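Local coordinates for BolA like protein (Arabidopsis thaliana, PDB 4PUG), which may act, alone or with glutaredoxin, as a redox-regulated transcriptional regulator or a factor regulating iron-sulfur cluster biogenesis in chloroplasts, at residues K16-V21 and H66-H71. Numbering follows the deposited sequence.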
loop_
_atom_site.group_PDB
_atom_site.type_symbol
_atom_site.label_atom_id
_atom_site.label_comp_id
_atom_site.label_asym_id
_atom_site.label_seq_id
_atom_site.Cartn_x
_atom_site.Cartn_y
_atom_site.Cartn_z
ATOM N N LYS A 16 0.396 -8.370 -8.282
ATOM C CA LYS A 16 -0.180 -8.776 -9.560
ATOM C C LYS A 16 -0.001 -7.709 -10.643
ATOM O O LYS A 16 0.388 -8.022 -11.766
ATOM C CB LYS A 16 -1.663 -9.151 -9.418
ATOM C CG LYS A 16 -2.302 -9.579 -10.735
ATOM C CD LYS A 16 -3.597 -10.350 -10.528
ATOM C CE LYS A 16 -4.737 -9.438 -10.118
ATOM N NZ LYS A 16 -5.639 -9.135 -11.264
ATOM N N GLU A 17 -0.270 -6.451 -10.307
ATOM C CA GLU A 17 -0.240 -5.389 -11.316
ATOM C C GLU A 17 1.157 -4.884 -11.691
ATOM O O GLU A 17 1.404 -4.540 -12.847
ATOM C CB GLU A 17 -1.143 -4.217 -10.912
ATOM C CG GLU A 17 -2.626 -4.549 -10.946
ATOM C CD GLU A 17 -3.021 -5.287 -12.211
ATOM O OE1 GLU A 17 -2.638 -4.832 -13.310
ATOM O OE2 GLU A 17 -3.707 -6.326 -12.103
ATOM N N LEU A 18 2.071 -4.851 -10.728
ATOM C CA LEU A 18 3.369 -4.223 -10.959
ATOM C C LEU A 18 4.539 -5.204 -10.951
ATOM O O LEU A 18 5.675 -4.812 -11.225
ATOM C CB LEU A 18 3.596 -3.108 -9.937
ATOM C CG LEU A 18 2.532 -2.009 -9.970
ATOM C CD1 LEU A 18 2.806 -0.953 -8.914
ATOM C CD2 LEU A 18 2.458 -1.381 -11.354
ATOM N N GLU A 19 4.239 -6.470 -10.658
ATOM C CA GLU A 19 5.243 -7.524 -10.458
ATOM C C GLU A 19 6.530 -7.030 -9.803
ATOM O O GLU A 19 7.617 -7.227 -10.346
ATOM C CB GLU A 19 5.560 -8.240 -11.777
ATOM C CG GLU A 19 4.354 -8.906 -12.415
ATOM C CD GLU A 19 4.687 -9.599 -13.722
ATOM O OE1 GLU A 19 5.816 -10.117 -13.855
ATOM O OE2 GLU A 19 3.820 -9.621 -14.619
ATOM N N PRO A 20 6.414 -6.385 -8.633
ATOM C CA PRO A 20 7.616 -5.779 -8.060
ATOM C C PRO A 20 8.664 -6.806 -7.657
ATOM O O PRO A 20 8.333 -7.914 -7.233
ATOM C CB PRO A 20 7.085 -5.063 -6.817
ATOM C CG PRO A 20 5.880 -5.833 -6.429
ATOM C CD PRO A 20 5.261 -6.294 -7.720
ATOM N N VAL A 21 9.929 -6.439 -7.803
ATOM C CA VAL A 21 10.986 -7.278 -7.282
ATOM C C VAL A 21 11.050 -7.072 -5.769
ATOM O O VAL A 21 11.493 -7.958 -5.032
ATOM C CB VAL A 21 12.349 -6.995 -7.956
ATOM C CG1 VAL A 21 12.894 -5.631 -7.547
ATOM C CG2 VAL A 21 13.334 -8.100 -7.627
ATOM N N HIS A 66 3.005 7.495 -8.510
ATOM C CA HIS A 66 2.113 7.618 -7.364
ATOM C C HIS A 66 0.634 7.628 -7.741
ATOM O O HIS A 66 -0.195 7.093 -7.005
ATOM C CB HIS A 66 2.469 8.837 -6.517
ATOM C CG HIS A 66 3.661 8.633 -5.645
ATOM N ND1 HIS A 66 3.752 9.134 -4.370
ATOM C CD2 HIS A 66 4.828 7.965 -5.866
ATOM C CE1 HIS A 66 4.912 8.795 -3.834
ATOM N NE2 HIS A 66 5.580 8.083 -4.734
ATOM N N ARG A 67 0.296 8.234 -8.877
ATOM C CA ARG A 67 -1.089 8.206 -9.348
ATOM C C ARG A 67 -1.487 6.790 -9.723
ATOM O O ARG A 67 -2.632 6.387 -9.518
ATOM C CB ARG A 67 -1.273 9.105 -10.569
ATOM C CG ARG A 67 -1.328 10.587 -10.271
ATOM C CD ARG A 67 -1.342 11.394 -11.565
ATOM N NE ARG A 67 -2.694 11.592 -12.080
ATOM C CZ ARG A 67 -3.313 10.768 -12.921
ATOM N NH1 ARG A 67 -2.704 9.672 -13.359
ATOM N NH2 ARG A 67 -4.547 11.042 -13.327
ATOM N N LEU A 68 -0.543 6.052 -10.300
ATOM C CA LEU A 68 -0.778 4.658 -10.650
ATOM C C LEU A 68 -1.072 3.846 -9.391
ATOM O O LEU A 68 -2.093 3.150 -9.309
ATOM C CB LEU A 68 0.423 4.079 -11.398
ATOM C CG LEU A 68 0.400 2.582 -11.712
ATOM C CD1 LEU A 68 -0.817 2.216 -12.551
ATOM C CD2 LEU A 68 1.684 2.149 -12.408
ATOM N N VAL A 69 -0.184 3.953 -8.404
ATOM C CA VAL A 69 -0.366 3.223 -7.147
ATOM C C VAL A 69 -1.678 3.598 -6.446
ATOM O O VAL A 69 -2.406 2.720 -5.980
ATOM C CB VAL A 69 0.831 3.399 -6.184
ATOM C CG1 VAL A 69 0.611 2.599 -4.907
ATOM C CG2 VAL A 69 2.132 2.976 -6.861
ATOM N N TYR A 70 -1.982 4.894 -6.389
ATOM C CA TYR A 70 -3.229 5.358 -5.781
ATOM C C TYR A 70 -4.443 4.814 -6.523
ATOM O O TYR A 70 -5.448 4.462 -5.909
ATOM C CB TYR A 70 -3.291 6.889 -5.735
ATOM C CG TYR A 70 -2.930 7.477 -4.387
ATOM C CD1 TYR A 70 -3.911 7.944 -3.520
ATOM C CD2 TYR A 70 -1.608 7.564 -3.983
ATOM C CE1 TYR A 70 -3.579 8.480 -2.284
ATOM C CE2 TYR A 70 -1.269 8.097 -2.755
ATOM C CZ TYR A 70 -2.255 8.552 -1.910
ATOM O OH TYR A 70 -1.909 9.081 -0.688
ATOM N N HIS A 71 -4.339 4.746 -7.845
ATOM C CA HIS A 71 -5.400 4.187 -8.669
ATOM C C HIS A 71 -5.617 2.713 -8.350
ATOM O O HIS A 71 -6.753 2.256 -8.238
ATOM C CB HIS A 71 -5.077 4.355 -10.151
ATOM C CG HIS A 71 -5.989 3.583 -11.053
ATOM N ND1 HIS A 71 -7.292 3.962 -11.294
ATOM C CD2 HIS A 71 -5.791 2.448 -11.759
ATOM C CE1 HIS A 71 -7.856 3.097 -12.115
ATOM N NE2 HIS A 71 -6.965 2.165 -12.413
#
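Leu18 meets Leu68 and Val69 through methyl groups alone, and no ring or other flat group of either segment enters the contact; the ring of Phe57 packs on Leu18 from a loop, while the aromatic side chains of His66 and Tyr70 touch Ile86 of strand 83-89 instead. In the BolA fold, an alpha/beta fold related to the class II KH domain, helices 6-18 and 62-72 pack on the three-stranded sheet, and this pair of segments illustrates how two such helices can be joined by a few branched tips. The backbones stay well apart, 9.2 Å from Leu18 CA to Val69 CA, and only 94 Å² is buried in all. Leu18 bridges the gap with a forked end. Its CB points toward helix 62-72, and with CG anti to the carbonyl carbon (chi1 -59°) both methyls end on that side. Leu68, with CG anti to its own N (chi1 174°), brings CD2 to the Leu18 side, and the two side chains run antiparallel, each passing alongside the other. Ile52 of strand 47-53 touches both Leu18 and Val69, tying the seam to the sheet, while Leu72 also packs on Leu18. The first helix ends here: Glu19 takes positive phi, and the carbonyl O of Leu18 accepts a hydrogen bond from Ser54 OG. At the fork, CD1 of Leu18 lies a loose 4.5 Å from Val69 CG2, whereas Leu18 CD2 closes to 3.8 Å from Leu68 CD2.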